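PDB 2I7H: nitroreductase-like family protein from Bacillus cereus, which binds flavin mononucleotide and belongs to the nitroreductase family of alpha/beta proteins, here found as an assembly of two chains. Local coordinates for residues I34-D39 against R130-V135; W52-Y57 against C117-N122; K63-A68 against P145-G150; L70-E75 against G139-N144; E111-T116 against G156-G161. All coordinates share one frame; numbering follows the deposited sequence.

Contact 1: I34-D39 against R130-V135; sequences IELLND and RGLGCV
A Schellman motif ends helix 106-129 and turns the chain into strand 132-137, bringing R130 and L132 up to E35 and L36 of helix 30-40. G131, with its positive phi, is the C-prime residue of this turn. The long side chain of R130, bent near its start at chi2 (-68°), reaches out to helix 30-40, where the guanidinium meets the carboxylate of E35. NH2 of R130 donates to OE1 of E35 over 3.0 Å in a nearly straight bond (159°) that forms part of a salt bridge. The oxygen lies in the guanidinium plane, whereas the nitrogen stands well above the carboxylate plane, the two flat groups being 81° apart. The same NH2 also donates to water 1 at 2.6 Å, and this water in turn donates to OD2 of D39 at 2.8 Å. One face of the guanidinium is lined by L36, whose CD2 is 4.0 Å from R130 NE. The other methyl of L36, CD1, touches CD1 of L132 at 3.9 Å, in an apolar layer that L32, L33 and I165 continue. Leucine suits this buried side, while the long charged chains of E35 and R130 suit the exposed side. A single NH2 thus links R130, in the turn after helix 106-129, to two acids one turn apart on helix 30-40, directly to E35 and through water to D39.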
# COMPACT_ATOMS: atom_id res chain seq x y z
N ILE A 34 -17.19 8.31 3.67
CA ILE A 34 -17.41 7.13 4.50
C ILE A 34 -17.64 5.93 3.59
O ILE A 34 -17.20 4.82 3.88
CB ILE A 34 -18.62 7.35 5.46
CG1 ILE A 34 -18.23 8.31 6.59
CG2 ILE A 34 -19.17 6.01 6.02
CD1 ILE A 34 -19.44 8.95 7.26
N GLU A 35 -18.34 6.16 2.48
CA GLU A 35 -18.59 5.11 1.50
C GLU A 35 -17.26 4.60 0.93
O GLU A 35 -16.99 3.40 0.96
CB GLU A 35 -19.55 5.59 0.39
CG GLU A 35 -19.71 4.60 -0.74
CD GLU A 35 -20.80 4.97 -1.75
OE1 GLU A 35 -20.89 4.25 -2.77
OE2 GLU A 35 -21.58 5.93 -1.53
N LEU A 36 -16.43 5.52 0.45
CA LEU A 36 -15.09 5.22 -0.08
C LEU A 36 -14.15 4.51 0.90
O LEU A 36 -13.47 3.55 0.52
CB LEU A 36 -14.43 6.51 -0.62
CG LEU A 36 -15.22 7.17 -1.76
CD1 LEU A 36 -14.54 8.36 -2.31
CD2 LEU A 36 -15.47 6.17 -2.86
N LEU A 37 -14.13 4.98 2.16
CA LEU A 37 -13.30 4.36 3.19
C LEU A 37 -13.75 2.93 3.46
O LEU A 37 -12.92 2.07 3.69
CB LEU A 37 -13.34 5.14 4.49
CG LEU A 37 -12.63 6.49 4.59
CD1 LEU A 37 -13.27 7.38 5.73
CD2 LEU A 37 -11.14 6.33 4.76
N ASN A 38 -15.06 2.69 3.42
CA ASN A 38 -15.60 1.35 3.62
C ASN A 38 -15.18 0.39 2.50
O ASN A 38 -14.76 -0.74 2.77
CB ASN A 38 -17.11 1.36 3.83
CG ASN A 38 -17.48 1.37 5.29
OD1 ASN A 38 -16.81 0.72 6.09
ND2 ASN A 38 -18.56 2.11 5.65
N ASP A 39 -15.24 0.86 1.25
CA ASP A 39 -14.69 0.11 0.14
C ASP A 39 -13.19 -0.16 0.30
O ASP A 39 -12.71 -1.26 -0.04
CB ASP A 39 -14.97 0.82 -1.19
CG ASP A 39 -16.43 0.81 -1.56
OD1 ASP A 39 -17.23 0.05 -0.94
OD2 ASP A 39 -16.79 1.59 -2.46
N ARG A 130 -14.33 8.60 -8.49
CA ARG A 130 -15.45 9.54 -8.31
C ARG A 130 -15.09 10.99 -8.58
O ARG A 130 -15.90 11.85 -8.28
CB ARG A 130 -15.98 9.51 -6.87
CG ARG A 130 -16.14 8.16 -6.28
CD ARG A 130 -17.25 7.44 -6.98
NE ARG A 130 -17.60 6.26 -6.23
CZ ARG A 130 -18.70 6.15 -5.48
NH1 ARG A 130 -19.57 7.19 -5.39
NH2 ARG A 130 -18.91 5.00 -4.84
N GLY A 131 -13.89 11.26 -9.09
CA GLY A 131 -13.44 12.64 -9.33
C GLY A 131 -12.84 13.39 -8.15
O GLY A 131 -12.54 14.60 -8.26
N LEU A 132 -12.67 12.72 -7.01
CA LEU A 132 -11.96 13.31 -5.87
C LEU A 132 -10.44 13.16 -5.99
O LEU A 132 -9.91 12.08 -6.24
CB LEU A 132 -12.42 12.69 -4.56
CG LEU A 132 -13.67 13.18 -3.87
CD1 LEU A 132 -13.99 12.21 -2.74
CD2 LEU A 132 -13.44 14.55 -3.31
N GLY A 133 -9.75 14.28 -5.82
CA GLY A 133 -8.31 14.26 -5.75
C GLY A 133 -7.88 14.21 -4.31
O GLY A 133 -8.64 14.55 -3.40
N CYS A 134 -6.66 13.74 -4.09
CA CYS A 134 -6.07 13.84 -2.78
C CYS A 134 -4.56 13.72 -2.78
O CYS A 134 -3.97 13.24 -3.74
CB CYS A 134 -6.71 12.85 -1.81
SG CYS A 134 -6.63 11.19 -2.31
N VAL A 135 -3.94 14.22 -1.71
CA VAL A 135 -2.55 13.95 -1.40
C VAL A 135 -2.40 13.26 -0.06
O VAL A 135 -3.08 13.62 0.91
CB VAL A 135 -1.66 15.19 -1.26
CG1 VAL A 135 -0.63 15.23 -2.35
CG2 VAL A 135 -2.46 16.45 -1.09
O HOH W 1 -16.92 3.28 -4.74

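Contact 2: W52-Y57 against C117-N122; sequences WNCKLY and CAFMQN
W52 takes the least roomy first torsion, its CG lying between the backbone N and the carbonyl carbon (chi1 43°), while F119 reaches out from its helix with CG anti to the backbone N (chi1 166°). Together these settings lay the indole flat upon the phenyl ring. The five-membered ring of W52 and the ring of F119 form a face-to-face stack, with centroids 4.3 Å apart and planes inclined by only 10°. CG of W52 sits over the middle of the phenyl ring, 3.9 Å above its plane, whereas CD1 of F119 lies nearer the rim of the indole. At one end of the overlap, CB of W52 makes a CH-pi contact with the same phenyl face, 4.2 Å from the F119 centroid. At the other, the six-membered part of the indole passes over the root of the side chain, with CE3 of W52 3.7 Å from CB of F119. C54, two residues further on, presents SG to the phenyl edge, 4.1 Å from CE2 of F119; because C54 has a second conformer, this sulfur-aromatic contact is less certain. The W52-F119 stack joins the 52-57 segment to helix 106-129, with the W52 side chain about 7 Å from the bound flavin mononucleotide; L37 and A40 of helix 30-40 also touch F119. Residues C54 to Y57 pair in a parallel ladder with a strand of the second subunit. With no hydrogen bond between the two segments, their cohesion comes from dispersion and ring stacking, which suits a fully buried place.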
# COMPACT_ATOMS: atom_id res chain seq x y z
N TRP A 52 -6.12 -0.32 10.58
CA TRP A 52 -6.31 1.09 10.22
C TRP A 52 -7.37 1.76 11.11
O TRP A 52 -8.35 1.13 11.51
CB TRP A 52 -6.69 1.20 8.73
CG TRP A 52 -7.70 0.17 8.33
CD1 TRP A 52 -9.06 0.15 8.66
CD2 TRP A 52 -7.46 -1.04 7.58
NE1 TRP A 52 -9.65 -0.96 8.13
CE2 TRP A 52 -8.71 -1.72 7.48
CE3 TRP A 52 -6.33 -1.61 6.99
CZ2 TRP A 52 -8.85 -2.94 6.80
CZ3 TRP A 52 -6.46 -2.84 6.30
CH2 TRP A 52 -7.73 -3.49 6.23
N ASN A 53 -7.16 3.05 11.40
CA ASN A 53 -8.12 3.89 12.13
C ASN A 53 -8.02 5.25 11.51
O ASN A 53 -7.03 5.56 10.89
CB ASN A 53 -7.73 4.05 13.60
CG ASN A 53 -7.74 2.76 14.36
OD1 ASN A 53 -8.70 2.46 15.05
ND2 ASN A 53 -6.68 1.99 14.25
N CYS A 54 -9.06 6.08 11.69
CA CYS A 54 -9.12 7.39 11.03
C CYS A 54 -9.66 8.50 11.92
O CYS A 54 -10.49 8.25 12.80
CB CYS A 54 -10.00 7.31 9.78
SG CYS A 54 -9.38 6.13 8.54
N LYS A 55 -9.18 9.73 11.68
CA LYS A 55 -9.89 10.93 12.14
C LYS A 55 -10.21 11.73 10.88
O LYS A 55 -9.33 11.97 10.05
CB LYS A 55 -9.06 11.76 13.11
CG LYS A 55 -8.14 10.94 13.98
CD LYS A 55 -7.98 11.47 15.37
CE LYS A 55 -8.92 10.70 16.27
NZ LYS A 55 -8.49 10.67 17.67
N LEU A 56 -11.48 12.08 10.70
CA LEU A 56 -11.87 12.90 9.57
C LEU A 56 -12.20 14.29 10.06
O LEU A 56 -13.06 14.45 10.91
CB LEU A 56 -13.10 12.29 8.85
CG LEU A 56 -13.84 13.16 7.81
CD1 LEU A 56 -13.08 13.37 6.51
CD2 LEU A 56 -15.23 12.58 7.50
N TYR A 57 -11.48 15.28 9.55
CA TYR A 57 -11.73 16.68 9.87
C TYR A 57 -12.39 17.33 8.68
O TYR A 57 -11.86 17.27 7.56
CB TYR A 57 -10.44 17.42 10.25
CG TYR A 57 -9.75 16.85 11.48
CD1 TYR A 57 -8.98 15.68 11.40
CD2 TYR A 57 -9.84 17.48 12.72
CE1 TYR A 57 -8.35 15.15 12.50
CE2 TYR A 57 -9.22 16.96 13.83
CZ TYR A 57 -8.48 15.78 13.72
OH TYR A 57 -7.87 15.23 14.81
N CYS A 117 -1.05 1.02 4.55
CA CYS A 117 -0.71 1.61 3.26
C CYS A 117 -1.55 1.11 2.08
O CYS A 117 -1.87 1.90 1.19
CB CYS A 117 0.77 1.43 2.96
SG CYS A 117 1.80 2.24 4.17
N ALA A 118 -1.89 -0.19 2.08
CA ALA A 118 -2.75 -0.79 1.07
C ALA A 118 -4.18 -0.16 1.13
O ALA A 118 -4.76 0.13 0.10
CB ALA A 118 -2.81 -2.40 1.21
N PHE A 119 -4.71 -0.00 2.35
CA PHE A 119 -5.98 0.70 2.61
C PHE A 119 -5.97 2.12 2.05
O PHE A 119 -6.93 2.54 1.39
CB PHE A 119 -6.27 0.65 4.12
CG PHE A 119 -7.33 1.59 4.61
CD1 PHE A 119 -8.68 1.25 4.53
CD2 PHE A 119 -6.98 2.78 5.25
CE1 PHE A 119 -9.62 2.09 4.99
CE2 PHE A 119 -7.91 3.63 5.71
CZ PHE A 119 -9.25 3.31 5.58
N MSE A 120 -4.87 2.86 2.26
CA MSE A 120 -4.78 4.25 1.81
C MSE A 120 -4.68 4.37 0.31
O MSE A 120 -5.30 5.26 -0.28
CB MSE A 120 -3.61 5.00 2.46
CG MSE A 120 -3.83 5.25 3.94
SE MSE A 120 -2.34 6.11 4.90
CE MSE A 120 -2.51 7.88 4.20
N GLN A 121 -3.91 3.48 -0.30
CA GLN A 121 -3.81 3.40 -1.73
C GLN A 121 -5.15 3.01 -2.37
O GLN A 121 -5.56 3.63 -3.35
CB GLN A 121 -2.69 2.45 -2.16
CG GLN A 121 -2.65 2.19 -3.67
CD GLN A 121 -2.31 3.40 -4.52
OE1 GLN A 121 -2.19 3.28 -5.75
NE2 GLN A 121 -2.17 4.55 -3.89
N ASN A 122 -5.83 2.00 -1.80
CA ASN A 122 -7.20 1.67 -2.20
C ASN A 122 -8.06 2.91 -2.20
O ASN A 122 -8.77 3.18 -3.16
CB ASN A 122 -7.84 0.72 -1.20
CG ASN A 122 -7.48 -0.72 -1.41
OD1 ASN A 122 -6.92 -1.13 -2.43
ND2 ASN A 122 -7.84 -1.53 -0.43

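Contact 3: K63-A68 against P145-G150; sequences KKLVDA and PLFIEG
The ring of F147 meets helix 62-71 with its edge: CD2 of L65 and the carbonyl carbon of A68 both lie there, close to the ring plane. CD2 of L65 touches CE2 of F147 at 3.5 Å and is almost as close to CZ. Further along the same edge, CD2 of F147 is 3.8 Å from the carbonyl carbon of A68. L141, I159 and I162 also touch this phenylalanine, which is thereby wedged between helix 62-71 and the sheet. CG stands anti to the backbone N (chi1 176°), and this carries the ring off the side of its own short helix towards the partner. L65 and A68, three residues apart, fall on one side of their helix and can therefore share a single aromatic edge. This is a helix-helix contact in the alpha/beta fold: the short axes run roughly antiparallel, at 150° between their N-to-C directions, with a closest approach of 9.6 Å. The backbones come nearest where both residues are smallest, CA of A68 lying 4.9 Å from CA of G150. Alanine offers just a methyl here, and glycine nothing beyond the main chain, so CB of A68 settles 3.7 Å from the carbonyl O of G150. Beside this close approach, water 2 donates to O of A68 at 2.7 Å and to O of L146, linking main-chain acceptors of the two helices.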
# COMPACT_ATOMS: atom_id res chain seq x y z
N LYS A 63 -10.25 23.44 11.73
CA LYS A 63 -9.51 24.42 12.51
C LYS A 63 -8.90 23.77 13.73
O LYS A 63 -7.90 24.24 14.25
CB LYS A 63 -10.40 25.59 12.94
CG LYS A 63 -10.71 26.58 11.85
CD LYS A 63 -11.56 27.74 12.42
CE LYS A 63 -12.44 28.40 11.35
NZ LYS A 63 -13.42 29.41 11.92
N LYS A 64 -9.51 22.68 14.19
CA LYS A 64 -8.99 21.95 15.34
C LYS A 64 -7.68 21.27 14.97
O LYS A 64 -6.74 21.27 15.77
CB LYS A 64 -9.98 20.91 15.85
CG LYS A 64 -11.17 21.50 16.52
CD LYS A 64 -11.40 20.82 17.84
CE LYS A 64 -12.65 21.35 18.49
NZ LYS A 64 -13.79 20.68 17.85
N LEU A 65 -7.64 20.70 13.77
CA LEU A 65 -6.45 20.08 13.22
C LEU A 65 -5.39 21.14 13.05
O LEU A 65 -4.24 20.93 13.42
CB LEU A 65 -6.75 19.48 11.84
CG LEU A 65 -6.05 18.20 11.40
CD1 LEU A 65 -5.76 18.21 9.91
CD2 LEU A 65 -4.81 17.91 12.16
N VAL A 66 -5.78 22.26 12.45
CA VAL A 66 -4.86 23.38 12.27
C VAL A 66 -4.23 23.80 13.59
O VAL A 66 -3.02 23.98 13.66
CB VAL A 66 -5.51 24.58 11.55
CG1 VAL A 66 -4.62 25.81 11.67
CG2 VAL A 66 -5.73 24.25 10.10
N ASP A 67 -5.06 23.95 14.62
CA ASP A 67 -4.59 24.35 15.94
C ASP A 67 -3.53 23.36 16.47
O ASP A 67 -2.48 23.76 16.96
CB ASP A 67 -5.77 24.54 16.91
CG ASP A 67 -6.59 25.82 16.61
OD1 ASP A 67 -6.23 26.61 15.71
OD2 ASP A 67 -7.62 26.03 17.30
N ALA A 68 -3.82 22.06 16.34
CA ALA A 68 -2.86 21.01 16.68
C ALA A 68 -1.56 21.11 15.85
O ALA A 68 -0.47 21.00 16.40
CB ALA A 68 -3.50 19.63 16.57
N PRO A 145 5.55 14.44 18.70
CA PRO A 145 4.72 14.01 19.83
C PRO A 145 3.74 15.09 20.28
O PRO A 145 2.68 14.77 20.84
CB PRO A 145 5.75 13.66 20.92
CG PRO A 145 7.00 14.32 20.53
CD PRO A 145 6.98 14.40 19.02
N LEU A 146 4.08 16.36 20.02
CA LEU A 146 3.19 17.49 20.26
C LEU A 146 1.94 17.48 19.38
O LEU A 146 0.85 17.78 19.85
CB LEU A 146 3.94 18.83 20.12
CG LEU A 146 4.90 19.25 21.25
CD1 LEU A 146 5.70 20.48 20.84
CD2 LEU A 146 4.19 19.46 22.59
N PHE A 147 2.11 17.14 18.10
CA PHE A 147 0.98 17.01 17.18
C PHE A 147 0.12 15.78 17.52
O PHE A 147 -1.12 15.85 17.52
CB PHE A 147 1.48 16.98 15.72
CG PHE A 147 0.40 16.75 14.72
CD1 PHE A 147 0.37 15.57 13.97
CD2 PHE A 147 -0.63 17.68 14.55
CE1 PHE A 147 -0.65 15.33 13.06
CE2 PHE A 147 -1.65 17.46 13.64
CZ PHE A 147 -1.66 16.27 12.89
N ILE A 148 0.79 14.67 17.81
CA ILE A 148 0.14 13.39 18.08
C ILE A 148 -0.79 13.46 19.30
O ILE A 148 -1.92 12.96 19.26
CB ILE A 148 1.18 12.26 18.24
CG1 ILE A 148 1.98 12.08 16.94
CG2 ILE A 148 0.51 10.95 18.64
CD1 ILE A 148 3.41 11.45 17.11
N GLU A 149 -0.30 14.08 20.38
CA GLU A 149 -1.08 14.33 21.59
C GLU A 149 -2.12 15.41 21.29
O GLU A 149 -3.27 15.29 21.69
CB GLU A 149 -0.13 14.70 22.76
CG GLU A 149 -0.60 15.78 23.69
CD GLU A 149 0.22 17.10 23.59
OE1 GLU A 149 -0.32 18.13 23.09
OE2 GLU A 149 1.41 17.10 24.04
N GLY A 150 -1.70 16.44 20.56
CA GLY A 150 -2.58 17.51 20.09
C GLY A 150 -3.85 17.09 19.36
O GLY A 150 -4.86 17.77 19.48
O HOH W 2 -0.52 20.17 18.98

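Contact 4: L70-E75 against G139-N144; sequences LNSFTE and GGLNYN
S72, near the C-terminal end of helix 62-71, meets L141 and N144 of the 3-10 turn and N-cap that lead into helix 145-150. The close part lies around S72 itself. CD1 of L141 presses to 3.5 Å from OG of S72 in the conformer described, one of two; leucine reaches this far because its CG is anti to the backbone N (chi1 166°). This hydroxyl does not depend on the turn for a polar partner, being hydrogen-bonded to the carbonyl O of V69, three residues earlier. Alongside, ND2 of N144 approaches O of S72 at 3.1 Å, a weak hydrogen bond bent to 126°. The looser part begins at F73, toward exposed T74: CE2 of F73 is 4.3 Å from CD1 of L141, and the bulk of the ring leans instead on R78, R81 and L85 of helix 75-90. One ordered water, water 3, sits at the edge of the F73 ring, in its plane, and bridges the two segments, donating a weak bond to OG of S72 and accepting from N144. Asparagine suits position 144 because its amide offers both a donor and an acceptor: the oxygen caps L146 N at the start of the helix, which fixes the flip of the amide, and the nitrogen faces S72. The bond from ND2 of N144 to water 3 spans 2.8 Å.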
# COMPACT_ATOMS: atom_id res chain seq x y z
N LEU A 70 -0.24 23.87 14.36
CA LEU A 70 0.48 25.07 14.72
C LEU A 70 1.13 25.00 16.11
O LEU A 70 2.22 25.51 16.30
CB LEU A 70 -0.42 26.29 14.58
CG LEU A 70 -0.87 26.60 13.16
CD1 LEU A 70 -1.58 27.93 13.15
CD2 LEU A 70 0.30 26.58 12.17
N ASN A 71 0.41 24.43 17.07
CA ASN A 71 0.88 24.35 18.46
C ASN A 71 2.07 23.42 18.58
O ASN A 71 2.75 23.40 19.61
CB ASN A 71 -0.25 23.88 19.39
CG ASN A 71 -1.26 24.97 19.66
OD1 ASN A 71 -0.98 26.16 19.48
ND2 ASN A 71 -2.45 24.58 20.10
N SER A 72 2.30 22.64 17.51
CA SER A 72 3.39 21.64 17.42
C SER A 72 4.69 22.19 16.84
O SER A 72 5.74 21.57 16.97
CB SER A 72 2.94 20.40 16.63
OG SER A 72 3.10 20.54 15.22
N PHE A 73 4.61 23.34 16.17
CA PHE A 73 5.76 24.02 15.60
C PHE A 73 6.55 24.78 16.64
O PHE A 73 5.99 25.31 17.61
CB PHE A 73 5.34 24.98 14.47
CG PHE A 73 4.81 24.30 13.24
CD1 PHE A 73 4.07 25.03 12.30
CD2 PHE A 73 5.02 22.93 13.02
CE1 PHE A 73 3.56 24.41 11.15
CE2 PHE A 73 4.52 22.31 11.88
CZ PHE A 73 3.80 23.04 10.94
N THR A 74 7.87 24.85 16.44
CA THR A 74 8.68 25.81 17.18
C THR A 74 8.23 27.18 16.75
O THR A 74 7.51 27.33 15.77
CB THR A 74 10.17 25.68 16.86
OG1 THR A 74 10.34 25.78 15.43
CG2 THR A 74 10.69 24.31 17.34
N GLU A 75 8.64 28.19 17.49
CA GLU A 75 8.19 29.51 17.19
C GLU A 75 8.67 29.97 15.81
O GLU A 75 7.98 30.73 15.14
CB GLU A 75 8.59 30.46 18.32
CG GLU A 75 7.47 31.41 18.76
CD GLU A 75 6.08 30.76 18.83
OE1 GLU A 75 5.95 29.57 19.24
OE2 GLU A 75 5.11 31.45 18.46
N GLY A 139 6.00 13.47 6.42
CA GLY A 139 6.92 14.47 6.95
C GLY A 139 6.90 14.43 8.44
O GLY A 139 6.07 13.73 9.04
N GLY A 140 7.78 15.24 9.02
CA GLY A 140 8.01 15.29 10.44
C GLY A 140 6.84 15.61 11.34
O GLY A 140 6.87 15.28 12.52
N LEU A 141 5.81 16.25 10.79
CA LEU A 141 4.63 16.64 11.57
C LEU A 141 3.97 15.39 12.18
O LEU A 141 3.61 15.38 13.36
CB LEU A 141 3.66 17.44 10.70
CG LEU A 141 2.24 17.63 11.24
CD1 LEU A 141 2.25 18.71 12.38
CD2 LEU A 141 1.27 17.97 10.08
N ASN A 142 3.89 14.34 11.37
CA ASN A 142 3.27 13.08 11.74
C ASN A 142 4.04 12.32 12.82
O ASN A 142 3.50 11.37 13.41
CB ASN A 142 3.11 12.21 10.49
CG ASN A 142 2.24 12.86 9.41
OD1 ASN A 142 1.76 13.99 9.58
ND2 ASN A 142 2.02 12.14 8.29
N TYR A 143 5.28 12.72 13.09
CA TYR A 143 6.12 12.05 14.10
C TYR A 143 6.29 12.90 15.36
O TYR A 143 6.85 12.45 16.35
CB TYR A 143 7.50 11.66 13.52
CG TYR A 143 7.46 10.72 12.33
CD1 TYR A 143 7.07 11.18 11.07
CD2 TYR A 143 7.83 9.38 12.47
CE1 TYR A 143 7.03 10.31 9.95
CE2 TYR A 143 7.82 8.50 11.38
CZ TYR A 143 7.42 8.97 10.13
OH TYR A 143 7.41 8.12 9.07
N ASN A 144 5.79 14.14 15.29
CA ASN A 144 5.92 15.12 16.36
C ASN A 144 4.98 14.77 17.52
O ASN A 144 3.77 14.75 17.35
CB ASN A 144 5.64 16.52 15.80
CG ASN A 144 6.03 17.61 16.76
OD1 ASN A 144 5.84 17.48 17.95
ND2 ASN A 144 6.56 18.70 16.23
O HOH W 3 5.98 19.62 13.68

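Contact 5: E111-T116 against G156-G161; sequences EDYAAT and GQRIVG
V160 stands between Y113 and T116, touching both with its branched methyls. CG2 of V160 meets CG2 of T116 at 3.6 Å, and CG1 of V160 lies 3.8 Å from CE1 of Y113. Next along the tyrosine ring comes the aliphatic part of R158, whose CD is 3.7 Å from CD1 of Y113; the two side chains cross at about a right angle. Helix 106-129 here packs on a strand of the antiparallel sheet, the short axes 9.9 Å apart and inclined by 34°. V160 belongs to a classic beta bulge, facing V98 together with G161. With OG1 of T116 beside the backbone N (chi1 -61°) and donating to O of D112 over 2.9 Å, the methyl is left facing the strand. That oxygen also accepts from T116 N, the two donors arriving from opposite faces of its plane. The polar ends of Y113 and R158 are held by partners beyond the two segments, OH of Y113 by the carbonyl O of D110 of the second subunit, and the R158 guanidinium by E102 and by D110 of the second subunit. On the same helix, E111 and A114 touch flavin mononucleotide.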
# COMPACT_ATOMS: atom_id res chain seq x y z
N GLU A 111 3.74 -5.66 9.00
CA GLU A 111 2.48 -6.16 8.42
C GLU A 111 1.32 -5.16 8.57
O GLU A 111 0.61 -4.90 7.63
CB GLU A 111 2.08 -7.51 9.05
CG GLU A 111 2.80 -8.68 8.45
CD GLU A 111 2.70 -9.97 9.27
OE1 GLU A 111 2.13 -10.00 10.36
OE2 GLU A 111 3.26 -10.98 8.83
N ASP A 112 1.14 -4.63 9.76
CA ASP A 112 0.05 -3.69 9.99
C ASP A 112 0.21 -2.43 9.15
O ASP A 112 -0.76 -1.92 8.57
CB ASP A 112 -0.04 -3.39 11.48
CG ASP A 112 -0.58 -4.56 12.26
OD1 ASP A 112 -1.07 -5.53 11.63
OD2 ASP A 112 -0.57 -4.50 13.49
N TYR A 113 1.44 -1.94 9.10
CA TYR A 113 1.79 -0.78 8.32
C TYR A 113 1.57 -1.02 6.81
O TYR A 113 0.97 -0.18 6.11
CB TYR A 113 3.24 -0.40 8.64
CG TYR A 113 3.71 0.86 8.04
CD1 TYR A 113 3.36 2.09 8.59
CD2 TYR A 113 4.51 0.85 6.91
CE1 TYR A 113 3.81 3.29 8.01
CE2 TYR A 113 4.96 2.04 6.34
CZ TYR A 113 4.60 3.22 6.88
OH TYR A 113 5.09 4.35 6.30
N ALA A 114 2.03 -2.17 6.32
CA ALA A 114 1.74 -2.61 4.95
C ALA A 114 0.23 -2.54 4.62
O ALA A 114 -0.18 -1.94 3.61
CB ALA A 114 2.29 -4.03 4.72
N ALA A 115 -0.57 -3.16 5.48
CA ALA A 115 -2.02 -3.18 5.36
C ALA A 115 -2.60 -1.78 5.40
O ALA A 115 -3.52 -1.45 4.66
CB ALA A 115 -2.65 -4.06 6.48
N THR A 116 -2.06 -0.94 6.29
CA THR A 116 -2.57 0.42 6.40
C THR A 116 -2.23 1.24 5.13
O THR A 116 -3.06 1.99 4.67
CB THR A 116 -2.13 1.07 7.68
OG1 THR A 116 -2.64 0.31 8.77
CG2 THR A 116 -2.66 2.46 7.76
N GLY A 156 2.73 5.41 20.98
CA GLY A 156 2.51 4.08 20.43
C GLY A 156 1.27 3.96 19.53
O GLY A 156 0.78 2.86 19.28
N GLN A 157 0.77 5.10 19.06
CA GLN A 157 -0.11 5.12 17.90
C GLN A 157 0.62 5.86 16.79
O GLN A 157 1.08 6.98 17.00
CB GLN A 157 -1.44 5.78 18.21
CG GLN A 157 -2.27 4.96 19.17
CD GLN A 157 -3.57 5.63 19.51
OE1 GLN A 157 -3.60 6.77 19.98
NE2 GLN A 157 -4.67 4.94 19.28
N ARG A 158 0.75 5.21 15.65
CA ARG A 158 1.54 5.71 14.55
C ARG A 158 0.64 6.33 13.50
O ARG A 158 -0.41 5.78 13.16
CB ARG A 158 2.36 4.58 13.93
CG ARG A 158 3.06 4.97 12.65
CD ARG A 158 3.62 3.75 11.94
NE ARG A 158 4.79 3.18 12.62
CZ ARG A 158 6.06 3.44 12.28
NH1 ARG A 158 6.31 4.28 11.29
NH2 ARG A 158 7.07 2.87 12.96
N ILE A 159 1.07 7.48 12.98
CA ILE A 159 0.34 8.17 11.93
C ILE A 159 0.98 7.76 10.63
O ILE A 159 2.14 8.08 10.36
CB ILE A 159 0.35 9.71 12.12
CG1 ILE A 159 -0.31 10.08 13.45
CG2 ILE A 159 -0.28 10.43 10.91
CD1 ILE A 159 -0.31 11.59 13.76
N VAL A 160 0.22 7.03 9.84
CA VAL A 160 0.69 6.57 8.53
C VAL A 160 0.60 7.66 7.46
O VAL A 160 1.46 7.73 6.58
CB VAL A 160 -0.04 5.29 8.11
CG1 VAL A 160 0.55 4.75 6.85
CG2 VAL A 160 0.07 4.27 9.26
N GLY A 161 -0.42 8.51 7.53
CA GLY A 161 -0.55 9.60 6.59
C GLY A 161 -1.68 10.52 6.94
O GLY A 161 -2.58 10.15 7.70

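Along the chain the first segments run in order from contact 1 to contact 5, while their partners return in a different order, so that most of the loops cross; only contact 2 nests within contact 1, and contact 4 within contact 3. Helix 106-129 serves contacts 2 and 5, centred 9 Å apart. Contact 1 adjoins contact 2 through L37 and F119, and all three reach the four-stranded sheet. Contacts 3 and 4, centred 8 Å apart, share helix 62-71; the centre of contact 4 is about 27 Å from that of contact 1. I159 touches F147, I148 and N142, so the sheet links this outer pair to contact 5, whose helix carries E111 and A114 to the flavin and meets the second subunit.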